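Long-range contacts in acid phosphatase (Bacillus anthracis, PDB 2I33), which probably catalyses the hydrolysis of phosphate monoesters as a class C acid phosphatase of the HAD superfamily, with a magnesium ion bound at its presumed active site: residues 60-66 with 118-124; 65-69 with 178-184; 107-111 with 141-145; 128-134 with 151-156. One frame throughout, in Å; residues are numbered along the deposited sequence.

Interaction 1. Residues 60-66 with 118-124. With MG (magnesium ion), chain C.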
# COMPACT_ATOMS: atom_id res chain seq x y z
N PRO A 60 26.77 -4.77 -9.17
CA PRO A 60 25.36 -4.60 -8.86
C PRO A 60 25.02 -3.22 -8.27
O PRO A 60 25.80 -2.64 -7.53
CB PRO A 60 25.08 -5.70 -7.83
CG PRO A 60 26.41 -6.09 -7.31
CD PRO A 60 27.42 -5.78 -8.33
N ALA A 61 23.82 -2.74 -8.60
CA ALA A 61 23.27 -1.57 -7.94
C ALA A 61 21.80 -1.76 -7.63
O ALA A 61 21.14 -2.63 -8.20
CB ALA A 61 23.43 -0.34 -8.78
N ILE A 62 21.32 -0.95 -6.72
CA ILE A 62 19.89 -0.76 -6.55
C ILE A 62 19.58 0.71 -6.66
O ILE A 62 20.47 1.57 -6.48
CB ILE A 62 19.36 -1.30 -5.21
CG1 ILE A 62 19.92 -0.49 -4.04
CG2 ILE A 62 19.66 -2.81 -5.11
CD1 ILE A 62 19.30 -0.87 -2.73
N VAL A 63 18.34 0.99 -7.03
CA VAL A 63 17.85 2.32 -7.22
C VAL A 63 16.64 2.51 -6.33
O VAL A 63 15.79 1.64 -6.31
CB VAL A 63 17.43 2.53 -8.67
CG1 VAL A 63 16.52 3.76 -8.81
CG2 VAL A 63 18.66 2.61 -9.54
N LEU A 64 16.60 3.62 -5.63
CA LEU A 64 15.45 3.99 -4.85
C LEU A 64 15.03 5.41 -5.10
O LEU A 64 15.84 6.32 -5.22
CB LEU A 64 15.73 3.87 -3.36
CG LEU A 64 16.36 2.56 -2.90
CD1 LEU A 64 17.88 2.67 -2.79
CD2 LEU A 64 15.77 2.16 -1.57
N ASP A 65 13.72 5.61 -5.12
CA ASP A 65 13.17 6.91 -4.99
C ASP A 65 13.42 7.38 -3.55
O ASP A 65 13.72 6.56 -2.69
CB ASP A 65 11.67 6.77 -5.27
CG ASP A 65 10.91 7.98 -5.03
OD1 ASP A 65 11.30 9.04 -5.57
OD2 ASP A 65 9.93 7.86 -4.24
N LEU A 66 13.25 8.68 -3.28
CA LEU A 66 13.44 9.19 -1.93
C LEU A 66 12.12 9.44 -1.25
O LEU A 66 11.81 8.78 -0.29
CB LEU A 66 14.29 10.44 -1.87
CG LEU A 66 15.80 10.19 -2.09
CD1 LEU A 66 16.55 11.45 -2.13
CD2 LEU A 66 16.35 9.31 -0.97
N VAL A 118 27.06 -3.51 -2.56
CA VAL A 118 26.16 -3.11 -3.63
C VAL A 118 26.00 -1.59 -3.57
O VAL A 118 25.68 -1.01 -2.51
CB VAL A 118 24.79 -3.82 -3.50
CG1 VAL A 118 23.75 -3.25 -4.48
CG2 VAL A 118 24.93 -5.33 -3.66
N ASP A 119 26.18 -0.95 -4.71
CA ASP A 119 25.98 0.48 -4.81
C ASP A 119 24.50 0.86 -4.76
O ASP A 119 23.64 0.17 -5.29
CB ASP A 119 26.61 1.04 -6.09
CG ASP A 119 28.12 1.21 -5.99
OD1 ASP A 119 28.60 1.51 -4.86
OD2 ASP A 119 28.82 1.08 -7.03
N ILE A 120 24.24 1.98 -4.10
CA ILE A 120 22.89 2.52 -3.97
C ILE A 120 22.81 3.82 -4.74
O ILE A 120 23.67 4.69 -4.60
CB ILE A 120 22.60 2.80 -2.49
CG1 ILE A 120 22.69 1.48 -1.71
CG2 ILE A 120 21.27 3.51 -2.31
CD1 ILE A 120 22.86 1.68 -0.23
N TYR A 121 21.76 3.96 -5.55
CA TYR A 121 21.45 5.22 -6.21
C TYR A 121 20.09 5.69 -5.81
O TYR A 121 19.12 4.97 -5.93
CB TYR A 121 21.56 5.12 -7.71
CG TYR A 121 23.00 4.85 -7.99
CD1 TYR A 121 23.91 5.89 -8.03
CD2 TYR A 121 23.48 3.55 -8.10
CE1 TYR A 121 25.26 5.64 -8.22
CE2 TYR A 121 24.79 3.29 -8.29
CZ TYR A 121 25.69 4.33 -8.35
OH TYR A 121 27.02 4.03 -8.54
N TYR A 122 20.07 6.89 -5.25
CA TYR A 122 18.83 7.54 -4.87
C TYR A 122 18.44 8.43 -6.05
O TYR A 122 18.98 9.51 -6.21
CB TYR A 122 18.99 8.39 -3.62
CG TYR A 122 19.56 7.65 -2.43
CD1 TYR A 122 18.77 6.85 -1.65
CD2 TYR A 122 20.91 7.76 -2.09
CE1 TYR A 122 19.27 6.19 -0.56
CE2 TYR A 122 21.42 7.09 -1.02
CZ TYR A 122 20.60 6.30 -0.25
OH TYR A 122 21.10 5.64 0.84
N ILE A 123 17.47 7.98 -6.85
CA ILE A 123 17.01 8.73 -8.00
C ILE A 123 15.68 9.36 -7.59
O ILE A 123 14.70 8.66 -7.44
CB ILE A 123 16.87 7.83 -9.23
CG1 ILE A 123 18.23 7.19 -9.54
CG2 ILE A 123 16.36 8.65 -10.42
CD1 ILE A 123 18.21 6.21 -10.70
N SER A 124 15.69 10.68 -7.44
CA SER A 124 14.60 11.42 -6.83
C SER A 124 14.28 12.67 -7.63
O SER A 124 15.19 13.27 -8.19
CB SER A 124 15.03 11.84 -5.42
OG SER A 124 14.20 12.86 -4.91
MG MG C . 8.28 9.13 -4.27
O HOH W 1 12.01 11.69 -4.22
O HOH W 2 9.27 11.01 -4.83
O HOH W 3 8.14 8.72 -6.35
O HOH W 4 6.68 10.03 -4.16
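Ile-62 straddles the pairing of strand 60-64 with strand 119-124: Ile-62 N donates to Asp-119 O at 2.9 Å, and Ile-62 O accepts from Tyr-121 N at 2.9 Å. Leu-64 repeats the step, its N giving to Tyr-121 O and its O receiving Ile-123 N at 2.8 Å. This alternation is the parallel ladder, in which one residue bonds through its N and O to the two residues that flank its partner on the neighbouring strand. The alternate residues Ala-61 and Val-63 add CA-H...O contacts to Asp-119 O and Tyr-121 O.

Strand 60-64 is the middle of the five-stranded parallel sheet of the Rossmann-like HAD fold, and its C-terminal end delivers Asp-65 to the metal. Asp-65 OD2 binds magnesium at 2.1 Å and is also hydrogen-bonded by Thr-69. Asp-65 OD1, salt-bridged to Lys-161, accepts from two waters, one of which is held at 2.6 Å by Ser-124 OG, itself bonded to Arg-126.

Apolar side chains fill both faces. On the face of Ile-62 and Leu-64, packed under helices 31-54 and 106-115, Ile-120 CG2 meets Leu-64 CD1 at 3.5 Å and lies over one face of the Tyr-122 ring, toward its rim. Leu-66 crosses Tyr-122 at about a right angle, CD2 reaching ring atom CD1 at 3.5 Å, while Tyr-122 OH bonds to Pro-144 O. On the other face, Val-63 CG1, anti to the backbone N (chi1 163°), presses Ile-123 CD1 at 3.5 Å. The small Ala-61 CB fits in plane at the edge of the Tyr-121 ring.

Interaction 2. Residues 65-69 with 178-184. With MG (magnesium ion), chain C.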
# COMPACT_ATOMS: atom_id res chain seq x y z
N ASP A 65 13.72 5.61 -5.12
CA ASP A 65 13.17 6.91 -4.99
C ASP A 65 13.42 7.38 -3.55
O ASP A 65 13.72 6.56 -2.69
CB ASP A 65 11.67 6.77 -5.27
CG ASP A 65 10.91 7.98 -5.03
OD1 ASP A 65 11.30 9.04 -5.57
OD2 ASP A 65 9.93 7.86 -4.24
N LEU A 66 13.25 8.68 -3.28
CA LEU A 66 13.44 9.19 -1.93
C LEU A 66 12.12 9.44 -1.25
O LEU A 66 11.81 8.78 -0.29
CB LEU A 66 14.29 10.44 -1.87
CG LEU A 66 15.80 10.19 -2.09
CD1 LEU A 66 16.55 11.45 -2.13
CD2 LEU A 66 16.35 9.31 -0.97
N ASP A 67 11.34 10.37 -1.77
CA ASP A 67 10.15 10.84 -1.06
C ASP A 67 9.09 9.75 -1.11
O ASP A 67 8.67 9.28 -2.17
CB ASP A 67 9.65 12.16 -1.64
CG ASP A 67 10.69 13.27 -1.50
OD1 ASP A 67 11.24 13.41 -0.40
OD2 ASP A 67 10.99 13.96 -2.51
N GLU A 68 8.64 9.37 0.07
CA GLU A 68 7.65 8.31 0.24
C GLU A 68 8.18 6.91 -0.13
O GLU A 68 7.41 5.96 -0.27
CB GLU A 68 6.34 8.64 -0.44
CG GLU A 68 5.47 9.63 0.37
CD GLU A 68 6.19 10.85 0.91
OE1 GLU A 68 6.41 11.81 0.14
OE2 GLU A 68 6.48 10.84 2.13
N THR A 69 9.50 6.79 -0.21
CA THR A 69 10.14 5.51 -0.35
C THR A 69 11.17 5.32 0.75
O THR A 69 11.12 4.32 1.47
CB THR A 69 10.79 5.39 -1.74
OG1 THR A 69 9.76 5.46 -2.73
CG2 THR A 69 11.53 4.12 -1.84
N PHE A 178 13.12 0.55 -6.18
CA PHE A 178 12.20 0.78 -5.06
C PHE A 178 11.47 2.09 -5.28
O PHE A 178 12.11 3.11 -5.54
CB PHE A 178 12.95 0.87 -3.72
CG PHE A 178 13.61 -0.44 -3.32
CD1 PHE A 178 13.03 -1.25 -2.39
CD2 PHE A 178 14.78 -0.85 -3.93
CE1 PHE A 178 13.61 -2.44 -2.04
CE2 PHE A 178 15.37 -2.04 -3.60
CZ PHE A 178 14.78 -2.84 -2.65
N GLY A 179 10.15 2.09 -5.12
CA GLY A 179 9.46 3.37 -5.24
C GLY A 179 8.00 3.30 -4.83
O GLY A 179 7.47 2.24 -4.60
N ASP A 180 7.37 4.47 -4.78
CA ASP A 180 5.96 4.58 -4.44
C ASP A 180 5.12 5.06 -5.61
O ASP A 180 3.90 5.20 -5.50
CB ASP A 180 5.75 5.59 -3.31
CG ASP A 180 6.17 7.00 -3.72
OD1 ASP A 180 7.39 7.20 -3.91
OD2 ASP A 180 5.26 7.86 -3.82
N ASN A 181 5.78 5.32 -6.71
CA ASN A 181 5.16 5.88 -7.87
C ASN A 181 5.64 5.03 -9.04
O ASN A 181 6.81 4.69 -9.12
CB ASN A 181 5.65 7.31 -8.02
CG ASN A 181 5.00 8.06 -9.16
OD1 ASN A 181 4.62 7.47 -10.21
ND2 ASN A 181 4.90 9.37 -8.99
N LEU A 182 4.72 4.63 -9.91
CA LEU A 182 5.08 3.74 -11.02
C LEU A 182 6.22 4.30 -11.83
O LEU A 182 7.02 3.55 -12.35
CB LEU A 182 3.89 3.46 -11.93
CG LEU A 182 2.78 2.63 -11.32
CD1 LEU A 182 1.63 2.53 -12.28
CD2 LEU A 182 3.30 1.31 -10.86
N SER A 183 6.31 5.63 -11.92
CA SER A 183 7.39 6.26 -12.70
C SER A 183 8.77 6.13 -12.01
O SER A 183 9.80 6.53 -12.57
CB SER A 183 7.07 7.71 -13.09
OG SER A 183 6.63 8.43 -11.99
N ASP A 184 8.80 5.53 -10.83
CA ASP A 184 10.07 5.13 -10.19
C ASP A 184 10.63 3.84 -10.79
O ASP A 184 11.75 3.43 -10.45
CB ASP A 184 9.86 4.95 -8.70
CG ASP A 184 9.38 6.21 -8.01
OD1 ASP A 184 9.63 7.33 -8.53
OD2 ASP A 184 8.75 6.07 -6.94
MG MG C . 8.28 9.13 -4.27
O HOH W 2 9.27 11.01 -4.83
O HOH W 4 6.68 10.03 -4.16
O HOH W 3 8.14 8.72 -6.35
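Asp-65 OD2 is held twice over beside Asp-180: it shares the magnesium ion with Asp-180 OD1, and it accepts a hydrogen bond from Thr-69 OG1 at 2.8 Å on its anti lone pair. The two carboxylate oxygens, Asp-65 OD2 and Asp-180 OD1, come within 2.6 Å of each other, a spacing for which the shared metal accounts. Asp-67 supplies its main-chain O to magnesium at 2.1 Å, while its carboxylate turns to Arg-126 and Asn-73. Three waters complete an octahedron, one opposite each protein oxygen, so the protein occupies one triangular face. Asp-180 CG lies between its backbone N and carbonyl carbon (chi1 64°), which turns OD1 onto the magnesium; its OD2 accepts hydrogen bonds from one of these waters and from Asn-216 ND2.

The sequence Asp-65, Asp-67, Thr-69 at a strand end fits the HAD motif DxDx(T/V). By analogy with the family, Asp-65 would be the nucleophile and Asp-67 the general acid-base residue.

Asp-184 belongs to the second shell. Its carboxylate stacks on that of Asp-65, planes 24° apart, and Lys-161 makes salt bridges to OD1 of both residues. Asp-184 OD2 accepts from Asn-181 N at 3.1 Å, with a weak bond from Asp-180 N. A metal-bound water also donates to Asp-184 OD2, at 2.8 Å. Gly-179, lacking a side chain, lets Asp-184 CB lie close to the strand end. Between the backbones, Asp-65 N donates to Phe-178 O at 3.0 Å, and Thr-69 CG2 rests on Phe-178 CB at 4.0 Å.

Interaction 3. Residues 107-111 with 141-145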
# COMPACT_ATOMS: atom_id res chain seq x y z
N ILE A 107 16.39 2.10 6.27
CA ILE A 107 17.78 2.28 6.67
C ILE A 107 18.46 0.93 6.85
O ILE A 107 19.57 0.71 6.36
CB ILE A 107 17.92 3.17 7.91
CG1 ILE A 107 17.33 4.57 7.63
CG2 ILE A 107 19.37 3.26 8.34
CD1 ILE A 107 17.95 5.26 6.46
N ASP A 108 17.79 -0.02 7.50
CA ASP A 108 18.44 -1.31 7.71
C ASP A 108 18.68 -2.02 6.40
O ASP A 108 19.71 -2.65 6.21
CB ASP A 108 17.63 -2.20 8.65
CG ASP A 108 17.72 -1.77 10.09
OD1 ASP A 108 18.67 -1.02 10.46
OD2 ASP A 108 16.86 -2.22 10.87
N PHE A 109 17.74 -1.87 5.47
CA PHE A 109 17.90 -2.50 4.17
C PHE A 109 19.05 -1.85 3.43
O PHE A 109 19.90 -2.52 2.82
CB PHE A 109 16.63 -2.43 3.33
CG PHE A 109 16.87 -2.77 1.90
CD1 PHE A 109 17.12 -4.08 1.50
CD2 PHE A 109 16.91 -1.77 0.94
CE1 PHE A 109 17.40 -4.36 0.19
CE2 PHE A 109 17.21 -2.07 -0.39
CZ PHE A 109 17.45 -3.36 -0.76
N LEU A 110 19.12 -0.52 3.52
CA LEU A 110 20.19 0.15 2.83
C LEU A 110 21.57 -0.18 3.44
O LEU A 110 22.55 -0.36 2.72
CB LEU A 110 19.98 1.66 2.84
CG LEU A 110 18.74 2.12 2.07
CD1 LEU A 110 18.43 3.55 2.39
CD2 LEU A 110 18.95 1.91 0.59
N LYS A 111 21.66 -0.26 4.77
CA LYS A 111 22.89 -0.65 5.40
C LYS A 111 23.26 -2.09 5.04
O LYS A 111 24.44 -2.39 4.89
CB LYS A 111 22.81 -0.49 6.92
CG LYS A 111 22.68 0.95 7.37
CD LYS A 111 23.85 1.82 7.00
CE LYS A 111 25.06 1.59 7.88
NZ LYS A 111 26.22 2.36 7.35
N VAL A 141 19.36 10.76 8.82
CA VAL A 141 18.66 9.49 9.01
C VAL A 141 19.62 8.30 8.92
O VAL A 141 19.24 7.16 9.18
CB VAL A 141 17.46 9.31 8.06
CG1 VAL A 141 16.49 10.47 8.28
CG2 VAL A 141 17.91 9.22 6.60
N GLY A 142 20.87 8.56 8.56
CA GLY A 142 21.89 7.51 8.50
C GLY A 142 21.85 6.67 7.23
O GLY A 142 22.31 5.51 7.22
N ALA A 143 21.35 7.25 6.15
CA ALA A 143 21.31 6.56 4.87
C ALA A 143 22.73 6.49 4.34
O ALA A 143 23.46 7.49 4.39
CB ALA A 143 20.41 7.30 3.89
N PRO A 144 23.16 5.31 3.86
CA PRO A 144 24.50 5.21 3.30
C PRO A 144 24.65 5.92 1.97
O PRO A 144 23.66 6.20 1.28
CB PRO A 144 24.71 3.72 3.10
CG PRO A 144 23.41 3.14 3.04
CD PRO A 144 22.44 4.03 3.79
N GLN A 145 25.89 6.18 1.60
CA GLN A 145 26.21 6.73 0.31
C GLN A 145 25.41 8.02 0.06
O GLN A 145 24.89 8.21 -1.02
CB GLN A 145 25.98 5.66 -0.78
CG GLN A 145 27.00 4.49 -0.72
CD GLN A 145 26.54 3.22 -1.44
OE1 GLN A 145 25.97 3.27 -2.52
NE2 GLN A 145 26.79 2.05 -0.82
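Ile-107 turns the end of its side chain onto the main chain at the end of helix 131-141: its CD1 lies 3.6 Å from Val-141 O and 3.9 Å from Ala-143 CA. A bend at chi2 (-57°) brings that methyl round toward the loop, where it also meets Val-141 CG2 at 4.0 Å. One turn further along helix 106-115, Leu-110 points its CB toward the loop, and Leu-110 CB touches Pro-144 CD at 3.5 Å. The next ring atom, Pro-144 CG, is 3.6 Å from Leu-110 O. Lys-111 borders the contact. Its chain, folded at chi2 and chi3, lays CD 4.1 Å from Pro-144 CD, and its ammonium group goes on to a salt bridge with Glu-114.

Behind this shell, a Schellman motif ends helix 131-141. Gly-142 adopts a positive phi of 80°, which glycine accepts readily, and the chain swings across helix 106-115. From the proline on, the loop is tied to strand 119-125: Pro-144 O accepts from Tyr-122 OH, and Gln-145 OE1 from Ile-120 N. Leu-110 meanwhile packs down on Leu-64 of the sheet.

Across the contact itself the partners are methyl and methylene groups laid against carbons and carbonyl oxygens. Its cohesion is therefore hydrophobic and dispersive, resting on shape, while directional bonds to the neighbouring strand probably fix the path of the loop.

Interaction 4. Residues 128-134 with 151-156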
# COMPACT_ATOMS: atom_id res chain seq x y z
N THR A 128 17.72 19.54 -8.29
CA THR A 128 19.16 19.53 -8.07
C THR A 128 19.64 20.61 -7.08
O THR A 128 20.63 20.40 -6.37
CB THR A 128 19.89 19.67 -9.40
OG1 THR A 128 19.27 20.71 -10.17
CG2 THR A 128 19.82 18.36 -10.16
N ASN A 129 18.92 21.73 -6.98
CA ASN A 129 19.29 22.78 -6.01
C ASN A 129 18.88 22.47 -4.57
O ASN A 129 19.13 23.25 -3.65
CB ASN A 129 18.80 24.17 -6.46
CG ASN A 129 17.28 24.31 -6.42
OD1 ASN A 129 16.57 23.49 -5.86
ND2 ASN A 129 16.78 25.38 -7.03
N GLN A 130 18.27 21.30 -4.39
CA GLN A 130 17.94 20.80 -3.07
C GLN A 130 18.89 19.68 -2.67
O GLN A 130 18.66 18.99 -1.71
CB GLN A 130 16.49 20.31 -3.06
CG GLN A 130 15.54 21.45 -3.32
CD GLN A 130 14.11 21.03 -3.51
OE1 GLN A 130 13.81 20.03 -4.15
NE2 GLN A 130 13.19 21.84 -2.97
N LEU A 131 19.99 19.53 -3.40
CA LEU A 131 20.94 18.47 -3.06
C LEU A 131 21.52 18.62 -1.66
O LEU A 131 21.56 17.65 -0.90
CB LEU A 131 22.07 18.38 -4.08
CG LEU A 131 23.15 17.31 -3.84
CD1 LEU A 131 22.61 15.90 -4.07
CD2 LEU A 131 24.29 17.57 -4.76
N ASP A 132 21.94 19.82 -1.30
CA ASP A 132 22.56 20.03 0.01
C ASP A 132 21.61 19.66 1.13
O ASP A 132 21.98 18.93 2.04
CB ASP A 132 23.09 21.47 0.15
CG ASP A 132 24.34 21.71 -0.67
OD1 ASP A 132 24.92 20.73 -1.20
OD2 ASP A 132 24.78 22.88 -0.76
N ALA A 133 20.36 20.10 1.01
CA ALA A 133 19.34 19.82 2.00
C ALA A 133 19.04 18.32 2.02
O ALA A 133 18.78 17.72 3.06
CB ALA A 133 18.08 20.57 1.67
N THR A 134 19.09 17.71 0.85
CA THR A 134 18.80 16.29 0.72
C THR A 134 19.93 15.45 1.36
O THR A 134 19.66 14.52 2.14
CB THR A 134 18.56 15.91 -0.75
OG1 THR A 134 17.40 16.62 -1.22
CG2 THR A 134 18.32 14.42 -0.89
N ILE A 151 23.23 10.45 -5.14
CA ILE A 151 21.92 11.11 -5.07
C ILE A 151 21.70 11.85 -6.38
O ILE A 151 22.34 12.88 -6.61
CB ILE A 151 21.88 12.09 -3.92
CG1 ILE A 151 22.14 11.40 -2.58
CG2 ILE A 151 20.52 12.80 -3.89
CD1 ILE A 151 22.60 12.34 -1.49
N LEU A 152 20.84 11.30 -7.24
CA LEU A 152 20.66 11.78 -8.61
C LEU A 152 19.33 12.48 -8.68
O LEU A 152 18.28 11.86 -8.84
CB LEU A 152 20.75 10.63 -9.62
CG LEU A 152 21.95 9.69 -9.41
CD1 LEU A 152 22.04 8.62 -10.50
CD2 LEU A 152 23.21 10.49 -9.32
N LEU A 153 19.38 13.80 -8.54
CA LEU A 153 18.16 14.60 -8.48
C LEU A 153 17.77 15.08 -9.86
O LEU A 153 18.51 14.89 -10.84
CB LEU A 153 18.35 15.77 -7.50
CG LEU A 153 18.73 15.37 -6.08
CD1 LEU A 153 18.78 16.57 -5.13
CD2 LEU A 153 17.78 14.32 -5.57
N GLN A 154 16.59 15.70 -9.94
CA GLN A 154 16.02 16.08 -11.24
C GLN A 154 16.47 17.46 -11.70
O GLN A 154 16.35 18.46 -10.99
CB GLN A 154 14.49 16.01 -11.20
CG GLN A 154 13.82 16.07 -12.59
CD GLN A 154 12.34 15.75 -12.52
OE1 GLN A 154 11.60 16.38 -11.75
NE2 GLN A 154 11.90 14.75 -13.27
N ASP A 155 17.00 17.50 -12.91
CA ASP A 155 17.35 18.77 -13.54
C ASP A 155 16.09 19.53 -13.89
O ASP A 155 15.05 18.92 -14.14
CB ASP A 155 18.16 18.50 -14.80
CG ASP A 155 19.53 17.97 -14.49
OD1 ASP A 155 20.26 18.67 -13.77
OD2 ASP A 155 19.87 16.86 -14.96
N PRO A 156 16.17 20.87 -13.92
CA PRO A 156 15.04 21.64 -14.43
C PRO A 156 14.79 21.23 -15.88
O PRO A 156 15.73 21.11 -16.64
CB PRO A 156 15.53 23.09 -14.36
CG PRO A 156 16.78 23.09 -13.55
CD PRO A 156 17.31 21.70 -13.51
O HOH W 5 20.66 20.80 -12.36
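Leu-153 drives its CD1 methyl against the first turn of helix 131-141, 3.5 Å from Leu-131 CA, and this is the tight end of the contact. Leu-131 CG stands anti to its backbone N (chi1 180°), which takes Leu-131 CD1 across to Ile-151 CG2 at 3.7 Å. Thr-134 and Ile-151 run antiparallel alongside one another, their CG2 methyls 4.1 Å apart. Threonine suits this place because its methyl joins the apolar layer while its hydroxyl serves the helix: Thr-134 OG1 donates to Gln-130 O at 2.7 Å, from above the carbonyl plane, and the same oxygen receives Thr-134 N. Arg-126 also bonds to that hydroxyl.

Thr-128 is well covered too, its CG2 packing on Leu-153 CB at 4.0 Å while its N donates to Gln-154 O at 3.2 Å. Only toward Asp-155 and Pro-156 does the contact become looser. There a water joins Thr-128 OG1 to Asp-155 OD1, 2.6 Å from each oxygen, and takes the place of a direct bond between these side chains. Pro-156 meets Thr-128 at about a right angle, on the solvent side.

The contact lies within a beta-alpha-beta unit, strand 119-125, helix 131-141 and strand 151-154. Alternate residues Ile-151 and Leu-153 face the helix, while the backbone of Leu-152 bonds to Tyr-122 and Ser-124 of the adjacent strand, fastening this outermost strand to the sheet.

How the interactions relate
Following the chain, residues 60-69 open both interaction 1 and interaction 2, which share Asp-65 and the magnesium ion. Interaction 1 closes first, when strand 119-125 returns beside strand 59-64; interaction 2 closes last, at the end of strand 172-179, and spans the whole of interactions 3 and 4. Interaction 3 starts at helix 106-115, within the loop of interaction 1, but closes beyond it, so the two cross. It also crosses interaction 4, which opens only after interaction 1 has closed. Together they tie the metal-bearing centre of the sheet to its outermost strand 151-154 and to helices 106-115 and 131-141 on one face.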